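Local coordinates for DUF115 domain-containing protein (PDB 5MU5) that is probably a flagellin glycosyltransferase of the Maf family, transferring sugar to flagellin and so taking part in the formation of bacterial flagella, at residues H33-L39 with F154-H159; H115-G121 with V207-R211; Y253-R257 with L536-W541; V414-R419 with S493-I498. All blocks are in the same frame, centred on the assembly; numbering follows the deposited sequence.

Contact 1 (H33-L39 with F154-H159)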
loop_
_atom_site.group_PDB
_atom_site.type_symbol
_atom_site.label_atom_id
_atom_site.label_comp_id
_atom_site.label_asym_id
_atom_site.label_seq_id
_atom_site.Cartn_x
_atom_site.Cartn_y
_atom_site.Cartn_z
ATOM N N HIS A 33 25.279 -19.486 -18.080
ATOM C CA HIS A 33 25.582 -18.177 -18.658
ATOM C C HIS A 33 26.934 -18.194 -19.364
ATOM O O HIS A 33 27.883 -18.798 -18.875
ATOM C CB HIS A 33 25.555 -17.095 -17.578
ATOM C CG HIS A 33 25.794 -15.715 -18.096
ATOM N ND1 HIS A 33 24.853 -15.020 -18.832
ATOM C CD2 HIS A 33 26.861 -14.890 -17.970
ATOM C CE1 HIS A 33 25.341 -13.832 -19.150
ATOM N NE2 HIS A 33 26.557 -13.727 -18.637
ATOM N N ARG A 34 26.987 -17.556 -20.533
ATOM C CA ARG A 34 28.218 -17.381 -21.303
ATOM C C ARG A 34 28.495 -15.878 -21.383
ATOM O O ARG A 34 27.949 -15.193 -22.225
ATOM C CB ARG A 34 28.057 -17.948 -22.721
ATOM C CG ARG A 34 27.706 -19.433 -22.803
ATOM C CD ARG A 34 28.806 -20.348 -22.269
ATOM N NE ARG A 34 30.129 -20.056 -22.840
ATOM C CZ ARG A 34 30.537 -20.390 -24.071
ATOM N NH1 ARG A 34 29.735 -21.028 -24.919
ATOM N NH2 ARG A 34 31.764 -20.065 -24.470
ATOM N N PRO A 35 29.359 -15.356 -20.519
ATOM C CA PRO A 35 29.531 -13.899 -20.535
ATOM C C PRO A 35 30.159 -13.359 -21.821
ATOM O O PRO A 35 30.924 -14.061 -22.476
ATOM C CB PRO A 35 30.476 -13.651 -19.360
ATOM C CG PRO A 35 31.283 -14.899 -19.273
ATOM C CD PRO A 35 30.393 -16.030 -19.719
ATOM N N GLN A 36 29.813 -12.129 -22.179
ATOM C CA GLN A 36 30.453 -11.442 -23.294
ATOM C C GLN A 36 31.736 -10.768 -22.816
ATOM O O GLN A 36 32.655 -10.559 -23.593
ATOM C CB GLN A 36 29.541 -10.369 -23.867
ATOM C CG GLN A 36 28.305 -10.890 -24.575
ATOM C CD GLN A 36 27.307 -9.778 -24.869
ATOM O OE1 GLN A 36 27.167 -8.823 -24.090
ATOM N NE2 GLN A 36 26.596 -9.903 -25.987
ATOM N N SER A 37 31.790 -10.403 -21.546
ATOM C CA SER A 37 32.954 -9.716 -20.998
ATOM C C SER A 37 33.965 -10.720 -20.501
ATOM O O SER A 37 33.655 -11.900 -20.384
ATOM C CB SER A 37 32.543 -8.768 -19.868
ATOM O OG SER A 37 31.729 -9.429 -18.926
ATOM N N ASN A 38 35.176 -10.244 -20.221
ATOM C CA ASN A 38 36.280 -11.104 -19.794
ATOM C C ASN A 38 36.747 -10.759 -18.400
ATOM O O ASN A 38 36.867 -9.591 -18.058
ATOM C CB ASN A 38 37.477 -10.956 -20.746
ATOM C CG ASN A 38 37.166 -11.421 -22.145
ATOM O OD1 ASN A 38 36.675 -12.531 -22.347
ATOM N ND2 ASN A 38 37.461 -10.583 -23.124
ATOM N N LEU A 39 37.011 -11.779 -17.594
ATOM C CA LEU A 39 37.577 -11.575 -16.274
ATOM C C LEU A 39 39.075 -11.650 -16.469
ATOM O O LEU A 39 39.574 -12.667 -16.935
ATOM C CB LEU A 39 37.112 -12.658 -15.303
ATOM C CG LEU A 39 37.519 -12.433 -13.842
ATOM C CD1 LEU A 39 36.823 -11.206 -13.292
ATOM C CD2 LEU A 39 37.210 -13.650 -12.983
ATOM N N PHE A 154 24.443 -8.702 -15.787
ATOM C CA PHE A 154 24.533 -10.054 -15.277
ATOM C C PHE A 154 25.944 -10.614 -15.338
ATOM O O PHE A 154 26.295 -11.477 -14.541
ATOM C CB PHE A 154 23.584 -10.979 -16.021
ATOM C CG PHE A 154 23.422 -12.323 -15.360
ATOM C CD1 PHE A 154 22.608 -12.458 -14.253
ATOM C CD2 PHE A 154 24.095 -13.446 -15.835
ATOM C CE1 PHE A 154 22.453 -13.688 -13.644
ATOM C CE2 PHE A 154 23.951 -14.672 -15.221
ATOM C CZ PHE A 154 23.130 -14.793 -14.119
ATOM N N ASP A 155 26.753 -10.131 -16.277
ATOM C CA ASP A 155 28.143 -10.557 -16.345
ATOM C C ASP A 155 28.886 -10.299 -15.056
ATOM O O ASP A 155 29.686 -11.129 -14.622
ATOM C CB ASP A 155 28.891 -9.886 -17.502
ATOM C CG ASP A 155 28.539 -10.487 -18.854
ATOM O OD1 ASP A 155 27.514 -11.213 -18.963
ATOM O OD2 ASP A 155 29.317 -10.241 -19.805
ATOM N N PHE A 156 28.626 -9.159 -14.437
ATOM C CA PHE A 156 29.300 -8.817 -13.194
ATOM C C PHE A 156 28.970 -9.808 -12.081
ATOM O O PHE A 156 29.847 -10.215 -11.330
ATOM C CB PHE A 156 28.976 -7.384 -12.748
ATOM C CG PHE A 156 29.452 -6.309 -13.707
ATOM C CD1 PHE A 156 30.368 -6.588 -14.727
ATOM C CD2 PHE A 156 29.024 -4.986 -13.548
ATOM C CE1 PHE A 156 30.801 -5.586 -15.581
ATOM C CE2 PHE A 156 29.458 -3.982 -14.408
ATOM C CZ PHE A 156 30.345 -4.283 -15.421
ATOM N N LEU A 157 27.712 -10.198 -11.975
ATOM C CA LEU A 157 27.342 -11.200 -10.982
ATOM C C LEU A 157 28.066 -12.508 -11.300
ATOM O O LEU A 157 28.622 -13.149 -10.414
ATOM C CB LEU A 157 25.829 -11.437 -10.971
ATOM C CG LEU A 157 25.378 -12.530 -10.003
ATOM C CD1 LEU A 157 25.629 -12.120 -8.550
ATOM C CD2 LEU A 157 23.908 -12.857 -10.230
ATOM N N TYR A 158 28.060 -12.879 -12.576
ATOM C CA TYR A 158 28.698 -14.104 -13.021
ATOM C C TYR A 158 30.178 -14.115 -12.683
ATOM O O TYR A 158 30.661 -15.080 -12.130
ATOM C CB TYR A 158 28.485 -14.301 -14.523
ATOM C CG TYR A 158 29.165 -15.525 -15.069
ATOM C CD1 TYR A 158 28.552 -16.769 -14.999
ATOM C CD2 TYR A 158 30.428 -15.444 -15.652
ATOM C CE1 TYR A 158 29.179 -17.892 -15.489
ATOM C CE2 TYR A 158 31.070 -16.571 -16.137
ATOM C CZ TYR A 158 30.423 -17.791 -16.067
ATOM O OH TYR A 158 31.020 -18.930 -16.550
ATOM N N HIS A 159 30.893 -13.030 -12.994
ATOM C CA HIS A 159 32.321 -12.928 -12.662
ATOM C C HIS A 159 32.558 -12.821 -11.173
ATOM O O HIS A 159 33.624 -13.201 -10.718
ATOM C CB HIS A 159 32.970 -11.706 -13.306
ATOM C CG HIS A 159 33.023 -11.764 -14.788
ATOM N ND1 HIS A 159 33.537 -12.846 -15.463
ATOM C CD2 HIS A 159 32.651 -10.869 -15.734
ATOM C CE1 HIS A 159 33.474 -12.622 -16.765
ATOM N NE2 HIS A 159 32.948 -11.426 -16.956
#
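Pro35 CA lies 5.5 Å from Asp155 CA where the loop leading into strand 38-41 runs past helix 154-160, both in the Maf N-terminal domain. The Asp155 carboxylate ties the loop down. Asp155 OD1 takes a hydrogen bond from His33 NE2 at 2.7 Å, a His-carboxylate pair in which the oxygen lies near the imidazole plane but is met from above the carboxylate plane. Asp155 OD2 accepts from Ser37 N at 3.0 Å and, on its anti side, from Ser37 OG. With an alanine here, His33 NE2 would probably lose its acceptor OD1, and Ser37 N and OG theirs, OD2. A chi1 of -177° swings the His33 ring away from its own backbone N and against the helix, where Phe154 turns its edge to one face, centroids 4.7 Å apart. Pro35 CG touches Tyr158 CE2 at 3.6 Å, and Leu39 CB lies 3.6 Å from His159 ND1. Ser37 OG, donating to Asp155, also accepts from His159 NE2 at 3.1 Å, nearly in that ring's plane.

Contact 2 (H115-G121 with V207-R211)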
loop_
_atom_site.group_PDB
_atom_site.type_symbol
_atom_site.label_atom_id
_atom_site.label_comp_id
_atom_site.label_asym_id
_atom_site.label_seq_id
_atom_site.Cartn_x
_atom_site.Cartn_y
_atom_site.Cartn_z
ATOM N N HIS A 115 21.753 12.291 14.245
ATOM C CA HIS A 115 22.142 11.155 13.421
ATOM C C HIS A 115 22.804 10.133 14.313
ATOM O O HIS A 115 23.453 10.496 15.287
ATOM C CB HIS A 115 23.123 11.589 12.309
ATOM C CG HIS A 115 22.552 12.591 11.350
ATOM N ND1 HIS A 115 21.342 12.400 10.711
ATOM C CD2 HIS A 115 23.032 13.778 10.899
ATOM C CE1 HIS A 115 21.093 13.431 9.923
ATOM N NE2 HIS A 115 22.100 14.283 10.023
ATOM N N PRO A 116 22.651 8.844 13.993
ATOM C CA PRO A 116 23.367 7.882 14.818
ATOM C C PRO A 116 24.903 8.055 14.746
ATOM O O PRO A 116 25.444 8.422 13.700
ATOM C CB PRO A 116 22.966 6.536 14.199
ATOM C CG PRO A 116 21.697 6.802 13.487
ATOM C CD PRO A 116 21.864 8.183 12.949
ATOM N N GLU A 117 25.582 7.791 15.853
ATOM C CA GLU A 117 27.048 7.741 15.871
ATOM C C GLU A 117 27.577 6.331 15.626
ATOM O O GLU A 117 28.782 6.114 15.615
ATOM C CB GLU A 117 27.600 8.266 17.194
ATOM C CG GLU A 117 27.933 9.751 17.147
ATOM C CD GLU A 117 28.358 10.311 18.500
ATOM O OE1 GLU A 117 28.573 9.522 19.452
ATOM O OE2 GLU A 117 28.478 11.551 18.610
ATOM N N GLU A 118 26.677 5.385 15.409
ATOM C CA GLU A 118 27.035 3.997 15.202
ATOM C C GLU A 118 26.656 3.562 13.775
ATOM O O GLU A 118 25.699 4.059 13.192
ATOM C CB GLU A 118 26.307 3.128 16.247
ATOM C CG GLU A 118 24.775 3.308 16.266
ATOM C CD GLU A 118 24.037 2.373 17.219
ATOM O OE1 GLU A 118 24.677 1.786 18.128
ATOM O OE2 GLU A 118 22.800 2.225 17.050
ATOM N N SER A 119 27.430 2.651 13.207
ATOM C CA SER A 119 27.060 2.014 11.945
ATOM C C SER A 119 26.003 0.983 12.288
ATOM O O SER A 119 26.006 0.445 13.391
ATOM C CB SER A 119 28.253 1.317 11.282
ATOM O OG SER A 119 29.043 2.242 10.568
ATOM N N GLY A 120 25.109 0.699 11.353
ATOM C CA GLY A 120 24.061 -0.287 11.592
ATOM C C GLY A 120 22.979 -0.260 10.528
ATOM O O GLY A 120 23.276 -0.159 9.335
ATOM N N GLY A 121 21.723 -0.343 10.952
ATOM C CA GLY A 121 20.593 -0.362 10.027
ATOM C C GLY A 121 20.236 -1.777 9.589
ATOM O O GLY A 121 21.126 -2.628 9.355
ATOM N N VAL A 207 13.288 1.227 7.679
ATOM C CA VAL A 207 14.220 1.713 6.671
ATOM C C VAL A 207 15.210 2.709 7.230
ATOM O O VAL A 207 16.171 3.017 6.565
ATOM C CB VAL A 207 13.524 2.370 5.460
ATOM C CG1 VAL A 207 12.825 1.304 4.644
ATOM C CG2 VAL A 207 12.578 3.497 5.887
ATOM N N ASP A 208 14.972 3.230 8.431
ATOM C CA ASP A 208 15.880 4.227 8.988
ATOM C C ASP A 208 17.337 3.742 9.035
ATOM O O ASP A 208 17.624 2.664 9.513
ATOM C CB ASP A 208 15.443 4.682 10.374
ATOM C CG ASP A 208 16.425 5.659 10.984
ATOM O OD1 ASP A 208 16.552 6.783 10.476
ATOM O OD2 ASP A 208 17.099 5.306 11.964
ATOM N N TRP A 209 18.238 4.571 8.520
ATOM C CA TRP A 209 19.681 4.340 8.567
ATOM C C TRP A 209 20.122 3.206 7.655
ATOM O O TRP A 209 21.191 2.616 7.844
ATOM C CB TRP A 209 20.162 4.147 10.000
ATOM C CG TRP A 209 21.577 4.627 10.271
ATOM C CD1 TRP A 209 22.619 3.887 10.762
ATOM C CD2 TRP A 209 22.092 5.951 10.061
ATOM N NE1 TRP A 209 23.747 4.672 10.870
ATOM C CE2 TRP A 209 23.441 5.943 10.445
ATOM C CE3 TRP A 209 21.532 7.145 9.606
ATOM C CZ2 TRP A 209 24.234 7.082 10.382
ATOM C CZ3 TRP A 209 22.334 8.275 9.538
ATOM C CH2 TRP A 209 23.657 8.233 9.912
ATOM N N THR A 210 19.295 2.913 6.657
ATOM C CA THR A 210 19.652 1.992 5.590
ATOM C C THR A 210 20.907 2.531 4.873
ATOM O O THR A 210 20.951 3.682 4.452
ATOM C CB THR A 210 18.482 1.867 4.576
ATOM O OG1 THR A 210 17.347 1.249 5.213
ATOM C CG2 THR A 210 18.878 1.058 3.337
ATOM N N ARG A 211 21.932 1.697 4.771
ATOM C CA ARG A 211 23.136 2.028 4.039
ATOM C C ARG A 211 22.861 1.942 2.546
ATOM O O ARG A 211 22.325 0.942 2.058
ATOM C CB ARG A 211 24.256 1.044 4.409
ATOM C CG ARG A 211 25.635 1.392 3.849
ATOM C CD ARG A 211 26.274 2.557 4.574
ATOM N NE ARG A 211 27.666 2.756 4.154
ATOM C CZ ARG A 211 28.724 2.133 4.676
ATOM N NH1 ARG A 211 28.576 1.235 5.647
ATOM N NH2 ARG A 211 29.941 2.403 4.210
HETATM O O HOH W 1 22.658 -0.924 6.583
#
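One face of the Trp209 indole carries the Pro116 ring: Pro116 CD sits 3.3 Å from the centroid of the six-membered ring and only 6° off its normal, a CH-pi contact, while CG lies over the CD2-CE2 bond shared by the two rings. Around the edge, near the indole plane, come Ser119 CA and the backbone nitrogens of Gly120 and Gly121. Trp209 NE1 donates to Glu118 O at 3.1 Å; the carbonyl oxygen is tilted 29° from the ring plane. Gly121 passes close to the Trp209 backbone, its CA 3.7 Å from Trp209 O, where a side chain would collide with that oxygen. A water accepts from Arg211 N and donates to Gly120 O. Arg79 NH1 hydrogen-bonds to both Gly120 O and Trp209 O, and Arg79 makes a cation-pi contact with the indole. Trp209 occupies the third position of a type II beta turn from Val207 to Thr210, which leads into edge strand 211-214 of the parallel sheet in the Maf N-terminal domain.

Contact 3 (Y253-R257 with L536-W541)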
loop_
_atom_site.group_PDB
_atom_site.type_symbol
_atom_site.label_atom_id
_atom_site.label_comp_id
_atom_site.label_asym_id
_atom_site.label_seq_id
_atom_site.Cartn_x
_atom_site.Cartn_y
_atom_site.Cartn_z
ATOM N N TYR A 253 -19.813 -5.496 10.917
ATOM C CA TYR A 253 -20.580 -6.330 11.826
ATOM C C TYR A 253 -22.033 -5.862 11.815
ATOM O O TYR A 253 -22.930 -6.650 11.580
ATOM C CB TYR A 253 -20.004 -6.234 13.240
ATOM C CG TYR A 253 -20.772 -6.970 14.318
ATOM C CD1 TYR A 253 -21.987 -6.481 14.795
ATOM C CD2 TYR A 253 -20.258 -8.131 14.899
ATOM C CE1 TYR A 253 -22.680 -7.144 15.783
ATOM C CE2 TYR A 253 -20.947 -8.792 15.889
ATOM C CZ TYR A 253 -22.160 -8.287 16.320
ATOM O OH TYR A 253 -22.852 -8.920 17.317
ATOM N N LYS A 254 -22.251 -4.570 12.035
ATOM C CA LYS A 254 -23.610 -4.030 12.118
ATOM C C LYS A 254 -24.320 -4.079 10.785
ATOM O O LYS A 254 -25.505 -4.288 10.738
ATOM C CB LYS A 254 -23.597 -2.589 12.596
ATOM C CG LYS A 254 -22.967 -2.395 13.951
ATOM C CD LYS A 254 -23.754 -3.037 15.055
ATOM C CE LYS A 254 -25.025 -2.261 15.305
ATOM N NZ LYS A 254 -25.740 -2.835 16.465
ATOM N N ASN A 255 -23.590 -3.860 9.705
ATOM C CA ASN A 255 -24.184 -3.925 8.387
ATOM C C ASN A 255 -24.709 -5.310 8.029
ATOM O O ASN A 255 -25.670 -5.424 7.293
ATOM C CB ASN A 255 -23.169 -3.494 7.333
ATOM C CG ASN A 255 -23.044 -1.991 7.229
ATOM O OD1 ASN A 255 -24.005 -1.273 7.492
ATOM N ND2 ASN A 255 -21.866 -1.507 6.821
ATOM N N MET A 256 -24.076 -6.354 8.541
ATOM C CA MET A 256 -24.423 -7.708 8.139
ATOM C C MET A 256 -25.210 -8.519 9.136
ATOM O O MET A 256 -25.732 -9.559 8.772
ATOM C CB MET A 256 -23.148 -8.452 7.816
ATOM C CG MET A 256 -22.507 -7.961 6.540
ATOM S SD MET A 256 -20.912 -8.728 6.400
ATOM C CE MET A 256 -21.386 -10.450 6.144
ATOM N N ARG A 257 -25.259 -8.049 10.376
ATOM C CA ARG A 257 -25.917 -8.722 11.480
ATOM C C ARG A 257 -27.378 -9.046 11.178
ATOM O O ARG A 257 -27.775 -10.201 11.236
ATOM C CB ARG A 257 -25.862 -7.823 12.727
ATOM C CG ARG A 257 -26.452 -8.426 13.995
ATOM C CD ARG A 257 -25.551 -9.531 14.510
ATOM N NE ARG A 257 -26.158 -10.285 15.586
ATOM C CZ ARG A 257 -27.006 -11.298 15.420
ATOM N NH1 ARG A 257 -27.381 -11.690 14.205
ATOM N NH2 ARG A 257 -27.490 -11.917 16.487
ATOM N N LEU A 536 -25.284 -15.861 6.802
ATOM C CA LEU A 536 -23.976 -15.388 6.383
ATOM C C LEU A 536 -23.228 -14.791 7.557
ATOM O O LEU A 536 -22.068 -15.130 7.796
ATOM C CB LEU A 536 -24.083 -14.361 5.262
ATOM C CG LEU A 536 -22.730 -13.840 4.792
ATOM C CD1 LEU A 536 -21.763 -14.980 4.474
ATOM C CD2 LEU A 536 -22.925 -12.918 3.592
ATOM N N PHE A 537 -23.896 -13.923 8.306
ATOM C CA PHE A 537 -23.256 -13.343 9.465
ATOM C C PHE A 537 -22.682 -14.412 10.408
ATOM O O PHE A 537 -21.528 -14.329 10.800
ATOM C CB PHE A 537 -24.200 -12.405 10.221
ATOM C CG PHE A 537 -23.659 -11.968 11.543
ATOM C CD1 PHE A 537 -22.740 -10.930 11.626
ATOM C CD2 PHE A 537 -24.031 -12.632 12.710
ATOM C CE1 PHE A 537 -22.213 -10.550 12.849
ATOM C CE2 PHE A 537 -23.509 -12.257 13.936
ATOM C CZ PHE A 537 -22.597 -11.212 14.004
ATOM N N HIS A 538 -23.487 -15.399 10.776
ATOM C CA HIS A 538 -23.047 -16.413 11.728
ATOM C C HIS A 538 -21.941 -17.288 11.172
ATOM O O HIS A 538 -21.015 -17.648 11.893
ATOM C CB HIS A 538 -24.211 -17.282 12.203
ATOM C CG HIS A 538 -25.159 -16.560 13.096
ATOM N ND1 HIS A 538 -24.768 -16.006 14.296
ATOM C CD2 HIS A 538 -26.483 -16.302 12.974
ATOM C CE1 HIS A 538 -25.812 -15.437 14.876
ATOM N NE2 HIS A 538 -26.864 -15.601 14.093
ATOM N N ASP A 539 -22.050 -17.639 9.898
ATOM C CA ASP A 539 -21.013 -18.401 9.231
ATOM C C ASP A 539 -19.666 -17.700 9.386
ATOM O O ASP A 539 -18.684 -18.326 9.785
ATOM C CB ASP A 539 -21.339 -18.562 7.749
ATOM C CG ASP A 539 -20.268 -19.320 7.007
ATOM O OD1 ASP A 539 -20.025 -20.502 7.344
ATOM O OD2 ASP A 539 -19.663 -18.728 6.094
ATOM N N ARG A 540 -19.624 -16.399 9.089
ATOM C CA ARG A 540 -18.390 -15.622 9.215
ATOM C C ARG A 540 -17.985 -15.370 10.678
ATOM O O ARG A 540 -16.885 -15.716 11.076
ATOM C CB ARG A 540 -18.506 -14.292 8.457
ATOM C CG ARG A 540 -18.782 -14.393 6.949
ATOM C CD ARG A 540 -17.596 -14.943 6.165
ATOM N NE ARG A 540 -17.444 -16.378 6.367
ATOM C CZ ARG A 540 -16.384 -17.095 6.005
ATOM N NH1 ARG A 540 -15.347 -16.526 5.398
ATOM N NH2 ARG A 540 -16.372 -18.399 6.258
ATOM N N TRP A 541 -18.871 -14.794 11.480
ATOM C CA TRP A 541 -18.547 -14.427 12.871
ATOM C C TRP A 541 -18.170 -15.566 13.827
ATOM O O TRP A 541 -17.188 -15.452 14.566
ATOM C CB TRP A 541 -19.712 -13.675 13.489
ATOM C CG TRP A 541 -19.405 -13.066 14.804
ATOM C CD1 TRP A 541 -19.895 -13.443 16.008
ATOM C CD2 TRP A 541 -18.544 -11.950 15.049
ATOM N NE1 TRP A 541 -19.401 -12.624 17.002
ATOM C CE2 TRP A 541 -18.568 -11.700 16.436
ATOM C CE3 TRP A 541 -17.780 -11.120 14.229
ATOM C CZ2 TRP A 541 -17.840 -10.679 17.026
ATOM C CZ3 TRP A 541 -17.064 -10.098 14.806
ATOM C CH2 TRP A 541 -17.097 -9.884 16.200
#
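Phe537 of helix 534-541 packs against Tyr253 and Arg257 of helix 242-257; the N-to-C directions of the two short segments lie 136° apart, their axes 9.8 Å, and Tyr253, Phe537 and Trp541 form an aromatic cluster. Phe537 CB lies 3.5 Å from Met256 O. From there a chi1 of 170° carries the ring over the backbone of Arg257, where CG and CD1 approach Arg257 CA. CD2 comes near Arg257 NH1, and CE2 near Arg257 CD and NE. CE1 and CZ point into one face of Tyr253 in a T-shaped pair, planes at 85°. Arg257 CD sits over a face of the Phe537 ring, 3.6 Å from its centroid, with the guanidinium almost parallel to that ring; Trp541 CB lies over the opposite face. Cutting this ring back to an alanine is likely to open a gap between the helices beside Arg257 CD and the Tyr253 face. Glu648 anchors both Arg257 NE and Tyr253 OH. The edge of Tyr253 points at the face of Trp541, again T-shaped, with Tyr253 CD2 3.8 Å from Trp541 CZ3.

Contact 4 (V414-R419 with S493-I498)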
loop_
_atom_site.group_PDB
_atom_site.type_symbol
_atom_site.label_atom_id
_atom_site.label_comp_id
_atom_site.label_asym_id
_atom_site.label_seq_id
_atom_site.Cartn_x
_atom_site.Cartn_y
_atom_site.Cartn_z
ATOM N N VAL A 414 -16.909 13.981 -13.688
ATOM C CA VAL A 414 -15.676 13.328 -13.256
ATOM C C VAL A 414 -14.573 14.238 -13.787
ATOM O O VAL A 414 -13.885 13.902 -14.747
ATOM C CB VAL A 414 -15.517 11.930 -13.843
ATOM C CG1 VAL A 414 -14.279 11.247 -13.266
ATOM C CG2 VAL A 414 -16.726 11.097 -13.516
ATOM N N ASP A 415 -14.461 15.411 -13.165
ATOM C CA ASP A 415 -13.551 16.460 -13.598
ATOM C C ASP A 415 -12.132 16.183 -13.102
ATOM O O ASP A 415 -11.191 16.179 -13.885
ATOM C CB ASP A 415 -14.014 17.823 -13.064
ATOM C CG ASP A 415 -15.331 18.291 -13.671
ATOM O OD1 ASP A 415 -15.956 17.533 -14.439
ATOM O OD2 ASP A 415 -15.751 19.430 -13.358
ATOM N N LEU A 416 -11.988 15.982 -11.797
ATOM C CA LEU A 416 -10.700 15.655 -11.189
ATOM C C LEU A 416 -9.683 16.762 -11.487
ATOM O O LEU A 416 -8.504 16.487 -11.771
ATOM C CB LEU A 416 -10.186 14.302 -11.720
ATOM C CG LEU A 416 -11.198 13.152 -11.656
ATOM C CD1 LEU A 416 -10.612 11.886 -12.222
ATOM C CD2 LEU A 416 -11.662 12.945 -10.226
ATOM N N GLY A 417 -10.183 17.995 -11.479
ATOM C CA GLY A 417 -9.405 19.179 -11.747
ATOM C C GLY A 417 -10.244 20.276 -12.382
ATOM O O GLY A 417 -11.347 20.022 -12.844
ATOM N N SER A 418 -9.693 21.484 -12.419
ATOM C CA SER A 418 -10.364 22.646 -12.969
ATOM C C SER A 418 -9.621 23.165 -14.160
ATOM O O SER A 418 -8.405 23.252 -14.158
ATOM C CB SER A 418 -10.431 23.780 -11.950
ATOM O OG SER A 418 -11.177 23.403 -10.821
ATOM N N ARG A 419 -10.400 23.526 -15.158
ATOM C CA ARG A 419 -9.944 24.163 -16.352
ATOM C C ARG A 419 -9.134 25.411 -16.000
ATOM O O ARG A 419 -9.418 26.120 -15.020
ATOM C CB ARG A 419 -11.180 24.496 -17.200
ATOM C CG ARG A 419 -10.952 25.285 -18.472
ATOM C CD ARG A 419 -10.104 24.546 -19.482
ATOM N NE ARG A 419 -10.751 23.379 -20.092
ATOM C CZ ARG A 419 -10.115 22.565 -20.931
ATOM N NH1 ARG A 419 -8.846 22.801 -21.237
ATOM N NH2 ARG A 419 -10.714 21.516 -21.457
ATOM N N SER A 493 -16.991 14.860 -19.282
ATOM C CA SER A 493 -16.609 15.842 -18.271
ATOM C C SER A 493 -15.566 16.841 -18.782
ATOM O O SER A 493 -14.653 16.479 -19.515
ATOM C CB SER A 493 -16.042 15.129 -17.043
ATOM O OG SER A 493 -16.907 14.090 -16.639
ATOM N N ASP A 494 -15.682 18.096 -18.371
ATOM C CA ASP A 494 -14.696 19.085 -18.756
ATOM C C ASP A 494 -13.603 19.146 -17.688
ATOM O O ASP A 494 -13.496 20.120 -16.959
ATOM C CB ASP A 494 -15.330 20.461 -18.986
ATOM C CG ASP A 494 -14.341 21.466 -19.638
ATOM O OD1 ASP A 494 -13.271 21.064 -20.168
ATOM O OD2 ASP A 494 -14.637 22.673 -19.607
ATOM N N GLY A 495 -12.793 18.093 -17.601
ATOM C CA GLY A 495 -11.724 18.017 -16.599
ATOM C C GLY A 495 -10.531 17.338 -17.207
ATOM O O GLY A 495 -10.277 17.518 -18.395
ATOM N N VAL A 496 -9.801 16.558 -16.410
ATOM C CA VAL A 496 -8.614 15.866 -16.908
ATOM C C VAL A 496 -8.927 14.763 -17.913
ATOM O O VAL A 496 -9.998 14.153 -17.885
ATOM C CB VAL A 496 -7.782 15.147 -15.811
ATOM C CG1 VAL A 496 -7.262 16.113 -14.785
ATOM C CG2 VAL A 496 -8.564 14.006 -15.164
ATOM N N MET A 497 -7.941 14.495 -18.758
ATOM C CA MET A 497 -7.944 13.352 -19.649
ATOM C C MET A 497 -7.754 12.076 -18.800
ATOM O O MET A 497 -6.846 11.980 -17.958
ATOM C CB MET A 497 -6.775 13.480 -20.649
ATOM C CG MET A 497 -6.712 12.368 -21.692
ATOM S SD MET A 497 -8.134 12.389 -22.819
ATOM C CE MET A 497 -7.509 13.623 -23.977
ATOM N N ILE A 498 -8.624 11.102 -19.009
ATOM C CA ILE A 498 -8.524 9.813 -18.351
ATOM C C ILE A 498 -8.163 8.762 -19.416
ATOM O O ILE A 498 -8.809 8.684 -20.461
ATOM C CB ILE A 498 -9.852 9.455 -17.674
ATOM C CG1 ILE A 498 -10.260 10.574 -16.701
ATOM C CG2 ILE A 498 -9.745 8.125 -16.961
ATOM C CD1 ILE A 498 -11.691 10.484 -16.211
HETATM O O HOH W 2 -12.533 14.761 -17.049
#
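Two loops that follow neighbouring parallel strands of the large mixed sheet, 408-412 and 488-491, meet in this contact, and an inverse gamma turn centred on Asp494 brings the second one round against the first. The segments come closest at Asp415 and Gly495, whose CA atoms are 3.8 Å apart. Asp415 O accepts a hydrogen bond from Val496 N at 2.9 Å, in the carbonyl plane, and also a CA-H...O contact from Gly495; a side chain at Gly495 would run into that oxygen. At the start of 414-419, Val414 N donates to Ser493 OG at 3.0 Å, and a water bridges the segments, donating to Val414 O and Val496 O. Apolar groups line the side toward helix 467-482: the Leu416 and Val496 side chains cross at about a right angle, Leu416 CB 3.8 Å from Val496 CG2, and Ile498 CD1 reaches Val414 CG1. Ser283 OG bonds both Asp415 OD1 and Asp494 N. Arg419, its chain bent at chi2 and chi3 (63° and 69°), folds back to form a salt bridge with Asp494, while NH1 holds Gly460 O. Arg419 NH2 meets Asp494 OD1 at 2.9 Å, in the guanidinium plane, whereas NE adds only a weak bond to the same oxygen.

How the contacts relate
Contacts 1 and 2 both belong to the Maf N-terminal domain, and their segments alternate along the chain, so the two together interlace its parts around the four-stranded parallel sheet. Their centres are 33 Å apart and their nearest atoms about 17 Å. Contacts 3 and 4 come later in the sequence, with the 414-419/493-498 pair enclosed between the segments of contact 3; their centres lie 40 Å apart. Contact 4 joins loops after strands of the ten-stranded mixed sheet, whereas contact 3 packs a helix preceding that sheet's strands against one following them. The centres of contacts 1 and 3 lie about 59 Å apart, on opposite sides of the chain's centre. None touches another; contacts 3 and 4 both lie around the ten-stranded sheet.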